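Local coordinates for UPF0237 protein SP_0238 (Streptococcus pneumoniae, PDB 1ZPV) that is of unknown function but forms a homodimer of ACT domains, a fold that in many relatives serves as a small-molecule-binding regulatory module, at residues I7-G12 with K76-S81; S23-E28 with N64-F69; G30-D35 with V50-E55; S16-G21 with E43-M48. All blocks are in the same frame, centred on the assembly; numbering follows the deposited sequence.

Interaction 1. Residues I7-G12 with K76-S81; sequences IITVVG and KINIQS
Ile-8 and Ile-77 stand side by side on the helix-facing side of two antiparallel strands, their CG2 methyls 3.6 Å apart. With chi1 near -60° in both, CG1 stands beside the backbone N and CG2 anti to it, and the two CG2 methyls meet on that helix-facing side. Ile-8 also lays its CG1 against CG1 of Ile-79, at 3.9 Å, and Val-10 CG2 reaches Ile-77 CG1 at 4.0 Å. Thr-9 and Asn-78 meet on the other face, where Thr-9 OG1 sits 3.4 Å from Asn-78 CB.

The backbone sets this register. Ile-7 with Gln-80, Thr-9 with Asn-78 and Val-11 with Lys-76 are hydrogen-bonded pairs, each joined by two N-H...O bonds; the Lys-76 N to Val-11 O bond measures 2.8 Å and is nearly straight, at 171°. Between them, the non-hydrogen-bonded pairs Ile-8 with Ile-79 and Val-10 with Ile-77 bring their CA atoms as close as 4.4 Å and 4.6 Å.

Further out, Phe-66 of helix 59-72 and Val-22 of helix 18-28 cover the Ile-8, Val-10 and Ile-77 face, while Val-11 packs on Met-48 and Asn-78 on Asn-78, both of the second subunit. The two faces therefore differ in chemistry: purely aliphatic side chains pack under the helices, and a mixed polar and apolar surface meets the dimer partner.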
loop_
_atom_site.group_PDB
_atom_site.type_symbol
_atom_site.label_atom_id
_atom_site.label_comp_id
_atom_site.label_asym_id
_atom_site.label_seq_id
_atom_site.Cartn_x
_atom_site.Cartn_y
_atom_site.Cartn_z
ATOM N N ILE C 7 -15.695 0.661 3.137
ATOM C CA ILE C 7 -14.563 0.266 2.309
ATOM C C ILE C 7 -14.213 -1.167 2.695
ATOM O O ILE C 7 -14.018 -1.451 3.864
ATOM C CB ILE C 7 -13.336 1.205 2.520
ATOM C CG1 ILE C 7 -13.703 2.673 2.180
ATOM C CG2 ILE C 7 -12.184 0.761 1.629
ATOM C CD1 ILE C 7 -14.311 3.451 3.355
ATOM N N ILE C 8 -14.190 -2.056 1.703
ATOM C CA ILE C 8 -13.904 -3.460 1.910
ATOM C C ILE C 8 -12.527 -3.750 1.342
ATOM O O ILE C 8 -12.187 -3.347 0.208
ATOM C CB ILE C 8 -14.943 -4.368 1.209
ATOM C CG1 ILE C 8 -16.348 -4.115 1.764
ATOM C CG2 ILE C 8 -14.515 -5.887 1.245
ATOM C CD1 ILE C 8 -17.501 -5.018 1.092
ATOM N N THR C 9 -11.733 -4.469 2.105
ATOM C CA THR C 9 -10.408 -4.794 1.617
ATOM C C THR C 9 -10.215 -6.294 1.737
ATOM O O THR C 9 -10.687 -6.945 2.694
ATOM C CB THR C 9 -9.306 -3.983 2.343
ATOM O OG1 THR C 9 -9.389 -4.217 3.727
ATOM C CG2 THR C 9 -9.523 -2.494 2.154
ATOM N N VAL C 10 -9.538 -6.848 0.746
ATOM C CA VAL C 10 -9.369 -8.286 0.647
ATOM C C VAL C 10 -7.908 -8.622 0.349
ATOM O O VAL C 10 -7.275 -7.969 -0.504
ATOM C CB VAL C 10 -10.257 -8.871 -0.524
ATOM C CG1 VAL C 10 -10.031 -10.372 -0.654
ATOM C CG2 VAL C 10 -11.747 -8.504 -0.339
ATOM N N VAL C 11 -7.382 -9.631 1.060
ATOM C CA VAL C 11 -6.017 -10.113 0.896
ATOM C C VAL C 11 -6.045 -11.624 0.919
ATOM O O VAL C 11 -6.652 -12.239 1.832
ATOM C CB VAL C 11 -5.052 -9.685 2.052
ATOM C CG1 VAL C 11 -3.583 -10.179 1.738
ATOM C CG2 VAL C 11 -5.081 -8.214 2.264
ATOM N N GLY C 12 -5.388 -12.221 -0.067
ATOM C CA GLY C 12 -5.174 -13.656 -0.076
ATOM C C GLY C 12 -3.991 -14.018 -0.949
ATOM O O GLY C 12 -3.380 -13.145 -1.559
ATOM N N LYS C 76 -8.601 -12.891 3.660
ATOM C CA LYS C 76 -8.949 -12.093 4.812
ATOM C C LYS C 76 -9.746 -10.908 4.308
ATOM O O LYS C 76 -9.256 -10.159 3.465
ATOM C CB LYS C 76 -7.684 -11.657 5.514
ATOM C CG LYS C 76 -7.911 -11.083 6.915
ATOM C CD LYS C 76 -8.271 -12.171 7.928
ATOM C CE LYS C 76 -8.729 -11.539 9.229
ATOM N NZ LYS C 76 -7.853 -10.367 9.533
ATOM N N ILE C 77 -10.975 -10.744 4.793
ATOM C CA ILE C 77 -11.787 -9.609 4.338
ATOM C C ILE C 77 -12.031 -8.628 5.485
ATOM O O ILE C 77 -12.539 -9.020 6.516
ATOM C CB ILE C 77 -13.121 -10.044 3.745
ATOM C CG1 ILE C 77 -12.882 -11.012 2.585
ATOM C CG2 ILE C 77 -13.940 -8.766 3.280
ATOM C CD1 ILE C 77 -14.140 -11.689 1.982
ATOM N N ASN C 78 -11.711 -7.357 5.271
ATOM C CA ASN C 78 -11.924 -6.344 6.297
ATOM C C ASN C 78 -13.002 -5.388 5.774
ATOM O O ASN C 78 -13.057 -5.106 4.555
ATOM C CB ASN C 78 -10.594 -5.634 6.631
ATOM C CG ASN C 78 -9.669 -6.476 7.569
ATOM O OD1 ASN C 78 -9.565 -6.202 8.778
ATOM N ND2 ASN C 78 -9.006 -7.484 7.015
ATOM N N ILE C 79 -13.897 -4.937 6.641
ATOM C CA ILE C 79 -14.836 -3.866 6.233
ATOM C C ILE C 79 -14.786 -2.719 7.244
ATOM O O ILE C 79 -14.745 -2.960 8.466
ATOM C CB ILE C 79 -16.286 -4.402 5.977
ATOM C CG1 ILE C 79 -17.237 -3.277 5.502
ATOM C CG2 ILE C 79 -16.823 -5.209 7.189
ATOM C CD1 ILE C 79 -18.600 -3.795 4.992
ATOM N N GLN C 80 -14.779 -1.480 6.738
ATOM C CA GLN C 80 -14.676 -0.299 7.574
ATOM C C GLN C 80 -15.798 0.656 7.156
ATOM O O GLN C 80 -15.865 1.020 5.983
ATOM C CB GLN C 80 -13.304 0.346 7.317
ATOM C CG GLN C 80 -13.064 1.680 7.986
ATOM C CD GLN C 80 -13.085 1.569 9.502
ATOM O OE1 GLN C 80 -12.198 0.961 10.104
ATOM N NE2 GLN C 80 -14.116 2.147 10.123
ATOM N N SER C 81 -16.653 1.073 8.096
ATOM C CA SER C 81 -17.654 2.105 7.796
ATOM C C SER C 81 -16.912 3.381 7.427
ATOM O O SER C 81 -15.944 3.772 8.116
ATOM C CB SER C 81 -18.552 2.379 9.018
ATOM O OG SER C 81 -19.441 3.415 8.710
#

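Interaction 2. Residues S23-E28 with N64-F69; sequences SGKIAE and NEFEAF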
loop_
_atom_site.group_PDB
_atom_site.type_symbol
_atom_site.label_atom_id
_atom_site.label_comp_id
_atom_site.label_asym_id
_atom_site.label_seq_id
_atom_site.Cartn_x
_atom_site.Cartn_y
_atom_site.Cartn_z
ATOM N N SER C 23 -17.552 -10.077 -5.101
ATOM C CA SER C 23 -18.623 -9.270 -5.755
ATOM C C SER C 23 -20.017 -9.901 -5.597
ATOM O O SER C 23 -20.998 -9.186 -5.418
ATOM C CB SER C 23 -18.323 -8.978 -7.250
ATOM O OG SER C 23 -18.234 -10.185 -8.035
ATOM N N GLY C 24 -20.058 -11.239 -5.675
ATOM C CA GLY C 24 -21.265 -12.046 -5.504
ATOM C C GLY C 24 -21.816 -11.923 -4.091
ATOM O O GLY C 24 -23.028 -11.741 -3.926
ATOM N N LYS C 25 -20.928 -11.989 -3.085
ATOM C CA LYS C 25 -21.331 -11.778 -1.671
ATOM C C LYS C 25 -21.898 -10.369 -1.414
ATOM O O LYS C 25 -22.932 -10.203 -0.740
ATOM C CB LYS C 25 -20.130 -12.013 -0.742
ATOM C CG LYS C 25 -20.484 -11.987 0.749
ATOM C CD LYS C 25 -21.480 -13.081 1.092
ATOM C CE LYS C 25 -21.791 -13.080 2.583
ATOM N NZ LYS C 25 -22.672 -14.242 2.894
ATOM N N ILE C 26 -21.209 -9.358 -1.946
ATOM C CA ILE C 26 -21.685 -7.957 -1.848
ATOM C C ILE C 26 -23.118 -7.802 -2.416
ATOM O O ILE C 26 -23.986 -7.194 -1.782
ATOM C CB ILE C 26 -20.688 -6.996 -2.532
ATOM C CG1 ILE C 26 -19.333 -6.978 -1.817
ATOM C CG2 ILE C 26 -21.237 -5.591 -2.669
ATOM C CD1 ILE C 26 -18.279 -6.220 -2.651
ATOM N N ALA C 27 -23.375 -8.365 -3.597
ATOM C CA ALA C 27 -24.715 -8.338 -4.194
ATOM C C ALA C 27 -25.755 -9.145 -3.353
ATOM O O ALA C 27 -26.876 -8.682 -3.168
ATOM C CB ALA C 27 -24.666 -8.849 -5.640
ATOM N N GLU C 28 -25.360 -10.302 -2.814
ATOM C CA GLU C 28 -26.252 -11.110 -1.940
ATOM C C GLU C 28 -26.698 -10.315 -0.714
ATOM O O GLU C 28 -27.854 -10.399 -0.263
ATOM C CB GLU C 28 -25.592 -12.438 -1.510
ATOM C CG GLU C 28 -26.390 -13.239 -0.423
ATOM C CD GLU C 28 -25.466 -13.978 0.589
ATOM O OE1 GLU C 28 -25.092 -15.145 0.308
ATOM O OE2 GLU C 28 -25.102 -13.395 1.642
ATOM N N ASN C 64 -18.522 -9.670 10.845
ATOM C CA ASN C 64 -18.530 -11.112 11.088
ATOM C C ASN C 64 -18.820 -11.909 9.831
ATOM O O ASN C 64 -18.165 -12.916 9.568
ATOM C CB ASN C 64 -19.544 -11.496 12.176
ATOM C CG ASN C 64 -18.970 -11.312 13.595
ATOM O OD1 ASN C 64 -17.809 -10.948 13.766
ATOM N ND2 ASN C 64 -19.801 -11.538 14.599
ATOM N N GLU C 65 -19.830 -11.479 9.092
ATOM C CA GLU C 65 -20.248 -12.179 7.871
ATOM C C GLU C 65 -19.169 -12.165 6.777
ATOM O O GLU C 65 -18.916 -13.206 6.139
ATOM C CB GLU C 65 -21.554 -11.588 7.368
ATOM C CG GLU C 65 -22.083 -12.220 6.119
ATOM C CD GLU C 65 -22.845 -13.519 6.368
ATOM O OE1 GLU C 65 -22.841 -14.071 7.503
ATOM O OE2 GLU C 65 -23.459 -13.969 5.391
ATOM N N PHE C 66 -18.507 -11.022 6.582
ATOM C CA PHE C 66 -17.419 -10.951 5.602
ATOM C C PHE C 66 -16.194 -11.796 5.993
ATOM O O PHE C 66 -15.604 -12.461 5.148
ATOM C CB PHE C 66 -17.052 -9.485 5.303
ATOM C CG PHE C 66 -17.923 -8.858 4.228
ATOM C CD1 PHE C 66 -18.761 -7.794 4.513
ATOM C CD2 PHE C 66 -17.893 -9.336 2.933
ATOM C CE1 PHE C 66 -19.544 -7.198 3.475
ATOM C CE2 PHE C 66 -18.667 -8.776 1.918
ATOM C CZ PHE C 66 -19.494 -7.720 2.173
ATOM N N GLU C 67 -15.861 -11.801 7.268
ATOM C CA GLU C 67 -14.749 -12.611 7.758
ATOM C C GLU C 67 -15.082 -14.099 7.595
ATOM O O GLU C 67 -14.250 -14.901 7.156
ATOM C CB GLU C 67 -14.424 -12.233 9.209
ATOM C CG GLU C 67 -13.471 -13.204 9.910
ATOM C CD GLU C 67 -13.055 -12.707 11.276
ATOM O OE1 GLU C 67 -13.898 -12.691 12.219
ATOM O OE2 GLU C 67 -11.865 -12.342 11.412
ATOM N N ALA C 68 -16.305 -14.479 7.928
ATOM C CA ALA C 68 -16.717 -15.867 7.762
ATOM C C ALA C 68 -16.715 -16.283 6.282
ATOM O O ALA C 68 -16.243 -17.387 5.949
ATOM C CB ALA C 68 -18.094 -16.108 8.386
ATOM N N PHE C 69 -17.254 -15.421 5.405
ATOM C CA PHE C 69 -17.247 -15.702 3.975
ATOM C C PHE C 69 -15.819 -15.761 3.416
ATOM O O PHE C 69 -15.472 -16.677 2.650
ATOM C CB PHE C 69 -18.065 -14.684 3.172
ATOM C CG PHE C 69 -18.008 -14.936 1.679
ATOM C CD1 PHE C 69 -18.705 -15.993 1.121
ATOM C CD2 PHE C 69 -17.186 -14.150 0.855
ATOM C CE1 PHE C 69 -18.612 -16.272 -0.257
ATOM C CE2 PHE C 69 -17.100 -14.389 -0.516
ATOM C CZ PHE C 69 -17.813 -15.467 -1.080
#
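Reaching across between the two antiparallel helices that cover one face of the ACT-domain sheet, Lys-25 lies at the centre of this contact, among Phe-66, Phe-69 and Glu-65. The short helical segments run at 148° to each other with their axes 11.6 Å apart, so long side chains have to bridge the gap.

The apolar part is carried by rings. Lys-25 runs past Phe-69 in the opposite direction and lays its CB over one face of that ring, a CH-pi contact 4.0 Å from the centroid and 17° off the normal. Lys-25 CG also approaches CE2 of Phe-66, at 3.9 Å. Ile-26 CG1 comes near CZ of the same ring, and its side chain crosses that of Phe-66 at about a right angle. Phe-66 continues inward to Ile-8, Ile-77 and Ile-79 of the sheet, and Ile-26 to Ile-8 and Ile-33.

The charged part lies beyond the rings. With CG anti to the backbone N and a single bend at chi2, Lys-25 stretches its ammonium group between two carboxylates, forming a salt-bridge network. One turn along its own helix, Lys-25 NZ meets Glu-28 OE2 on its syn side at 2.9 Å. Glu-28 OE2 and Glu-65 OE2 lie 4.1 Å apart, and the ammonium charge probably offsets their repulsion. Across the helix gap, Lys-25 NZ reaches Glu-65 OE2 at 2.6 Å, approaching from the anti side and 33° out of the carboxylate plane.

Interaction 3. Residues G30-D35 with V50-E55; sequences GLNIDD and VVSSDE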
loop_
_atom_site.group_PDB
_atom_site.type_symbol
_atom_site.label_atom_id
_atom_site.label_comp_id
_atom_site.label_asym_id
_atom_site.label_seq_id
_atom_site.Cartn_x
_atom_site.Cartn_y
_atom_site.Cartn_z
ATOM N N GLY C 30 -27.180 -7.255 -0.714
ATOM C CA GLY C 30 -27.920 -6.128 -1.279
ATOM C C GLY C 30 -27.152 -4.814 -1.239
ATOM O O GLY C 30 -27.775 -3.744 -1.164
ATOM N N LEU C 31 -25.816 -4.881 -1.301
ATOM C CA LEU C 31 -24.999 -3.667 -1.267
ATOM C C LEU C 31 -24.603 -3.257 -2.700
ATOM O O LEU C 31 -24.453 -4.121 -3.580
ATOM C CB LEU C 31 -23.768 -3.828 -0.377
ATOM C CG LEU C 31 -23.986 -4.334 1.053
ATOM C CD1 LEU C 31 -22.626 -4.634 1.695
ATOM C CD2 LEU C 31 -24.771 -3.311 1.869
ATOM N N ASN C 32 -24.500 -1.956 -2.932
ATOM C CA ASN C 32 -23.958 -1.434 -4.212
ATOM C C ASN C 32 -22.419 -1.371 -4.247
ATOM O O ASN C 32 -21.820 -0.948 -3.277
ATOM C CB ASN C 32 -24.495 -0.014 -4.445
ATOM C CG ASN C 32 -25.979 0.029 -4.418
ATOM O OD1 ASN C 32 -26.636 -0.680 -5.183
ATOM N ND2 ASN C 32 -26.533 0.836 -3.524
ATOM N N ILE C 33 -21.797 -1.741 -5.364
ATOM C CA ILE C 33 -20.379 -1.457 -5.573
ATOM C C ILE C 33 -20.200 -0.089 -6.270
ATOM O O ILE C 33 -20.381 0.025 -7.488
ATOM C CB ILE C 33 -19.718 -2.557 -6.434
ATOM C CG1 ILE C 33 -19.968 -3.943 -5.821
ATOM C CG2 ILE C 33 -18.185 -2.247 -6.676
ATOM C CD1 ILE C 33 -19.400 -5.141 -6.689
ATOM N N ASP C 34 -19.842 0.939 -5.502
ATOM C CA ASP C 34 -19.562 2.259 -6.071
ATOM C C ASP C 34 -18.227 2.323 -6.802
ATOM O O ASP C 34 -18.057 3.095 -7.754
ATOM C CB ASP C 34 -19.609 3.292 -4.956
ATOM C CG ASP C 34 -20.971 3.320 -4.280
ATOM O OD1 ASP C 34 -21.960 3.420 -4.999
ATOM O OD2 ASP C 34 -21.040 3.190 -3.047
ATOM N N ASP C 35 -17.264 1.529 -6.339
ATOM C CA ASP C 35 -15.952 1.487 -6.981
ATOM C C ASP C 35 -15.226 0.230 -6.530
ATOM O O ASP C 35 -15.513 -0.325 -5.454
ATOM C CB ASP C 35 -15.079 2.719 -6.649
ATOM C CG ASP C 35 -14.052 3.035 -7.762
ATOM O OD1 ASP C 35 -13.857 2.166 -8.648
ATOM O OD2 ASP C 35 -13.410 4.120 -7.711
ATOM N N VAL C 50 -15.519 -0.008 -2.594
ATOM C CA VAL C 50 -16.315 0.935 -1.826
ATOM C C VAL C 50 -17.732 0.552 -2.146
ATOM O O VAL C 50 -18.114 0.480 -3.322
ATOM C CB VAL C 50 -16.032 2.418 -2.198
ATOM C CG1 VAL C 50 -17.136 3.374 -1.618
ATOM C CG2 VAL C 50 -14.661 2.854 -1.682
ATOM N N VAL C 51 -18.496 0.307 -1.083
ATOM C CA VAL C 51 -19.846 -0.221 -1.199
ATOM C C VAL C 51 -20.784 0.726 -0.440
ATOM O O VAL C 51 -20.349 1.517 0.424
ATOM C CB VAL C 51 -19.897 -1.697 -0.649
ATOM C CG1 VAL C 51 -18.953 -2.636 -1.529
ATOM C CG2 VAL C 51 -19.512 -1.747 0.858
ATOM N N SER C 52 -22.059 0.690 -0.790
ATOM C CA SER C 52 -23.062 1.529 -0.115
ATOM C C SER C 52 -24.440 0.888 -0.160
ATOM O O SER C 52 -24.699 -0.069 -0.946
ATOM C CB SER C 52 -23.110 2.925 -0.760
ATOM O OG SER C 52 -23.573 2.829 -2.100
ATOM N N SER C 53 -25.311 1.390 0.707
ATOM C CA SER C 53 -26.712 1.002 0.721
ATOM C C SER C 53 -27.544 2.236 1.024
ATOM O O SER C 53 -27.078 3.138 1.715
ATOM C CB SER C 53 -26.957 -0.028 1.818
ATOM O OG SER C 53 -28.325 -0.466 1.821
ATOM N N ASP C 54 -28.783 2.254 0.557
ATOM C CA ASP C 54 -29.729 3.301 0.978
ATOM C C ASP C 54 -30.399 3.019 2.325
ATOM O O ASP C 54 -31.168 3.845 2.817
ATOM C CB ASP C 54 -30.734 3.663 -0.135
ATOM C CG ASP C 54 -31.810 2.606 -0.353
ATOM O OD1 ASP C 54 -31.803 1.551 0.314
ATOM O OD2 ASP C 54 -32.689 2.842 -1.216
ATOM N N GLU C 55 -30.114 1.848 2.905
ATOM C CA GLU C 55 -30.582 1.492 4.246
ATOM C C GLU C 55 -29.392 1.420 5.196
ATOM O O GLU C 55 -28.288 1.056 4.783
ATOM C CB GLU C 55 -31.276 0.132 4.242
ATOM C CG GLU C 55 -31.644 -0.362 2.867
ATOM C CD GLU C 55 -33.121 -0.608 2.711
ATOM O OE1 GLU C 55 -33.905 -0.036 3.512
ATOM O OE2 GLU C 55 -33.497 -1.358 1.768
HETATM O O HOH W 1 -29.218 -2.339 0.434
#
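Ser-52 and Val-50, each with about 73 Å² buried by residues 30-35, carry this contact, and Asp-34 answers both. The hydroxyl of Ser-52 donates to Asp-34 OD2 at 2.7 Å, using the syn lone pair of that oxygen. Ser-52 chi1 of 65° sets OG between the backbone N and the carbonyl carbon, directed at the carboxylate. Lys-5 forms a salt bridge to the same OD2, so that one oxygen is gripped by a neutral and a charged donor. The backbone of Ser-52 pairs with Asn-32 in both directions, with Asn-32 N to Ser-52 O at 2.7 Å.

Val-50 O receives two amides. Asp-34 N lies 2.8 Å from Val-50 O, with the bond bent to 131° at the hydrogen, while Asp-35 N to Val-50 O is a weak bond of 3.3 Å. Val-50 N returns a bond to Asp-35 O, and Asp-35 OD2 accepts from Asp-42 N of the second subunit.

Nearer the helix, Leu-31 CD2 packs on Ser-53 CB at 3.9 Å, and a water spans Gly-30 O and Ser-53 OG. Gly-30 ends helix 18-28 in a Schellman motif. Two successive residues, Asp-34 and Asp-35, facing the single residue Val-50 define a classic beta bulge, here within the antiparallel hairpin of strands 32-41 and 44-53.

Interaction 4. Residues S16-G21 with E43-M48; sequences SGIVAG and EYFTMM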
loop_
_atom_site.group_PDB
_atom_site.type_symbol
_atom_site.label_atom_id
_atom_site.label_comp_id
_atom_site.label_asym_id
_atom_site.label_seq_id
_atom_site.Cartn_x
_atom_site.Cartn_y
_atom_site.Cartn_z
ATOM N N SER C 16 -7.600 -16.746 -8.010
ATOM C CA SER C 16 -8.635 -17.595 -8.602
ATOM C C SER C 16 -9.959 -17.532 -7.826
ATOM O O SER C 16 -9.990 -17.785 -6.640
ATOM C CB SER C 16 -8.163 -19.045 -8.746
ATOM O OG SER C 16 -9.183 -19.742 -9.431
ATOM N N GLY C 17 -11.028 -17.143 -8.516
ATOM C CA GLY C 17 -12.365 -17.102 -7.955
ATOM C C GLY C 17 -12.681 -15.952 -7.009
ATOM O O GLY C 17 -13.824 -15.810 -6.589
ATOM N N ILE C 18 -11.689 -15.138 -6.664
ATOM C CA ILE C 18 -11.898 -14.139 -5.592
ATOM C C ILE C 18 -12.829 -12.997 -5.996
ATOM O O ILE C 18 -13.779 -12.680 -5.271
ATOM C CB ILE C 18 -10.558 -13.608 -4.977
ATOM C CG1 ILE C 18 -9.725 -14.770 -4.386
ATOM C CG2 ILE C 18 -10.823 -12.545 -3.876
ATOM C CD1 ILE C 18 -10.588 -15.756 -3.489
ATOM N N VAL C 19 -12.561 -12.381 -7.144
ATOM C CA VAL C 19 -13.429 -11.312 -7.646
ATOM C C VAL C 19 -14.895 -11.752 -7.738
ATOM O O VAL C 19 -15.797 -11.034 -7.299
ATOM C CB VAL C 19 -12.984 -10.790 -9.005
ATOM C CG1 VAL C 19 -14.010 -9.753 -9.496
ATOM C CG2 VAL C 19 -11.570 -10.140 -8.858
ATOM N N ALA C 20 -15.129 -12.935 -8.300
ATOM C CA ALA C 20 -16.495 -13.450 -8.383
ATOM C C ALA C 20 -17.108 -13.692 -7.001
ATOM O O ALA C 20 -18.280 -13.373 -6.766
ATOM C CB ALA C 20 -16.538 -14.717 -9.215
ATOM N N GLY C 21 -16.318 -14.277 -6.088
ATOM C CA GLY C 21 -16.866 -14.644 -4.764
ATOM C C GLY C 21 -17.243 -13.371 -4.006
ATOM O O GLY C 21 -18.324 -13.257 -3.451
ATOM N N GLU C 43 3.403 -11.471 -3.243
ATOM C CA GLU C 43 2.910 -12.801 -3.586
ATOM C C GLU C 43 1.395 -12.947 -3.367
ATOM O O GLU C 43 0.857 -14.061 -3.410
ATOM C CB GLU C 43 3.659 -13.863 -2.761
ATOM C CG GLU C 43 3.548 -13.651 -1.235
ATOM C CD GLU C 43 4.153 -14.779 -0.405
ATOM O OE1 GLU C 43 4.135 -15.934 -0.885
ATOM O OE2 GLU C 43 4.651 -14.512 0.735
ATOM N N TYR C 44 0.720 -11.822 -3.139
ATOM C CA TYR C 44 -0.697 -11.804 -2.718
ATOM C C TYR C 44 -1.605 -11.168 -3.775
ATOM O O TYR C 44 -1.155 -10.360 -4.580
ATOM C CB TYR C 44 -0.822 -11.042 -1.377
ATOM C CG TYR C 44 0.122 -11.585 -0.343
ATOM C CD1 TYR C 44 -0.118 -12.792 0.291
ATOM C CD2 TYR C 44 1.302 -10.908 -0.047
ATOM C CE1 TYR C 44 0.792 -13.306 1.210
ATOM C CE2 TYR C 44 2.192 -11.395 0.849
ATOM C CZ TYR C 44 1.941 -12.582 1.479
ATOM O OH TYR C 44 2.876 -13.010 2.357
ATOM N N PHE C 45 -2.870 -11.581 -3.784
ATOM C CA PHE C 45 -3.896 -10.963 -4.585
ATOM C C PHE C 45 -4.681 -10.071 -3.653
ATOM O O PHE C 45 -5.039 -10.489 -2.552
ATOM C CB PHE C 45 -4.840 -12.005 -5.211
ATOM C CG PHE C 45 -5.960 -11.373 -5.982
ATOM C CD1 PHE C 45 -5.687 -10.668 -7.162
ATOM C CD2 PHE C 45 -7.280 -11.425 -5.519
ATOM C CE1 PHE C 45 -6.704 -10.050 -7.871
ATOM C CE2 PHE C 45 -8.337 -10.779 -6.263
ATOM C CZ PHE C 45 -8.033 -10.103 -7.406
ATOM N N THR C 46 -4.926 -8.834 -4.068
ATOM C CA THR C 46 -5.625 -7.896 -3.224
ATOM C C THR C 46 -6.752 -7.199 -3.997
ATOM O O THR C 46 -6.667 -7.020 -5.209
ATOM C CB THR C 46 -4.690 -6.823 -2.674
ATOM O OG1 THR C 46 -4.383 -5.895 -3.716
ATOM C CG2 THR C 46 -3.380 -7.452 -2.122
HETATM N N MSE C 47 -7.836 -6.875 -3.311
HETATM C CA MSE C 47 -8.830 -6.024 -3.980
HETATM C C MSE C 47 -9.381 -5.089 -2.952
HETATM O O MSE C 47 -9.267 -5.341 -1.744
HETATM C CB MSE C 47 -9.936 -6.832 -4.691
HETATM C CG MSE C 47 -10.643 -7.778 -3.860
HETATM SE SE MSE C 47 -11.895 -8.910 -4.855
HETATM C CE MSE C 47 -13.195 -7.807 -5.025
HETATM N N MSE C 48 -9.946 -4.000 -3.425
HETATM C CA MSE C 48 -10.610 -3.074 -2.542
HETATM C C MSE C 48 -11.872 -2.603 -3.225
HETATM O O MSE C 48 -11.904 -2.485 -4.469
HETATM C CB MSE C 48 -9.665 -1.939 -2.189
HETATM C CG MSE C 48 -8.542 -2.401 -1.253
HETATM SE SE MSE C 48 -7.478 -0.962 -0.549
HETATM C CE MSE C 48 -6.789 -1.720 0.990
#
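The first turn of helix 18-28 packs here on strand 44-53, part of the helix-on-sheet layering of the ACT domain. Phe-45 and Met-47, two residues apart along the strand, both direct their side chains toward the helix; Met-47 is modelled as selenomethionine.

Ile-18 and Val-19 meet the Phe-45 ring at different places. Val-19 CG2 lies at the ring's edge, near its plane, 3.8 Å from Phe-45 CZ, and its side chain crosses that of Phe-45 at about a right angle. Ile-18 slides past the ring in the opposite direction: Ile-18 CB lies 3.8 Å from Phe-45 CE2, and CG2 is also in the ring plane at the edge. Phe-45 has CG anti to its backbone N (chi1 177°), which extends the ring outward to the helix.

Ile-18 CG2 is shared, since it also touches SE of Met-47 at 3.9 Å. Met-47 SE also lies 4.0 Å from Val-19 CA, against the helix backbone itself. Every one of these side-chain contacts is apolar.

Gly-17, at the N-cap position with a phi of 76°, precedes the helix, and Gly-17 O accepts from Gly-21 N at 3.0 Å. Around the contact, Ile-18 and Met-47 both reach Val-10 of the adjacent strand, the helix-on-sheet packing of the ferredoxin-like beta-alpha-beta-beta-alpha-beta fold of ACT domains.

From the N terminus, strand 4-12 enters interaction 1, whose other half comes near the end of the domain, so this contact closes the longest loop and encloses the other three. Within it, residues 16-21, the start of helix 18-28 and the two residues before it, pair with strand 44-53 in interaction 4, and residues 23-28 with helix 59-72 in interaction 2; these two cross. Interaction 3 lies within the loop of interaction 2, closing the hairpin of strands 32-41 and 44-53, and crosses interaction 4. Interactions 1 and 3 thus tie the sheet edges to its middle strands, interaction 4 joins helix to sheet and interaction 2 helix to helix. Ile-8 touches Phe-66 and Val-51, linking interactions 1, 2 and 3.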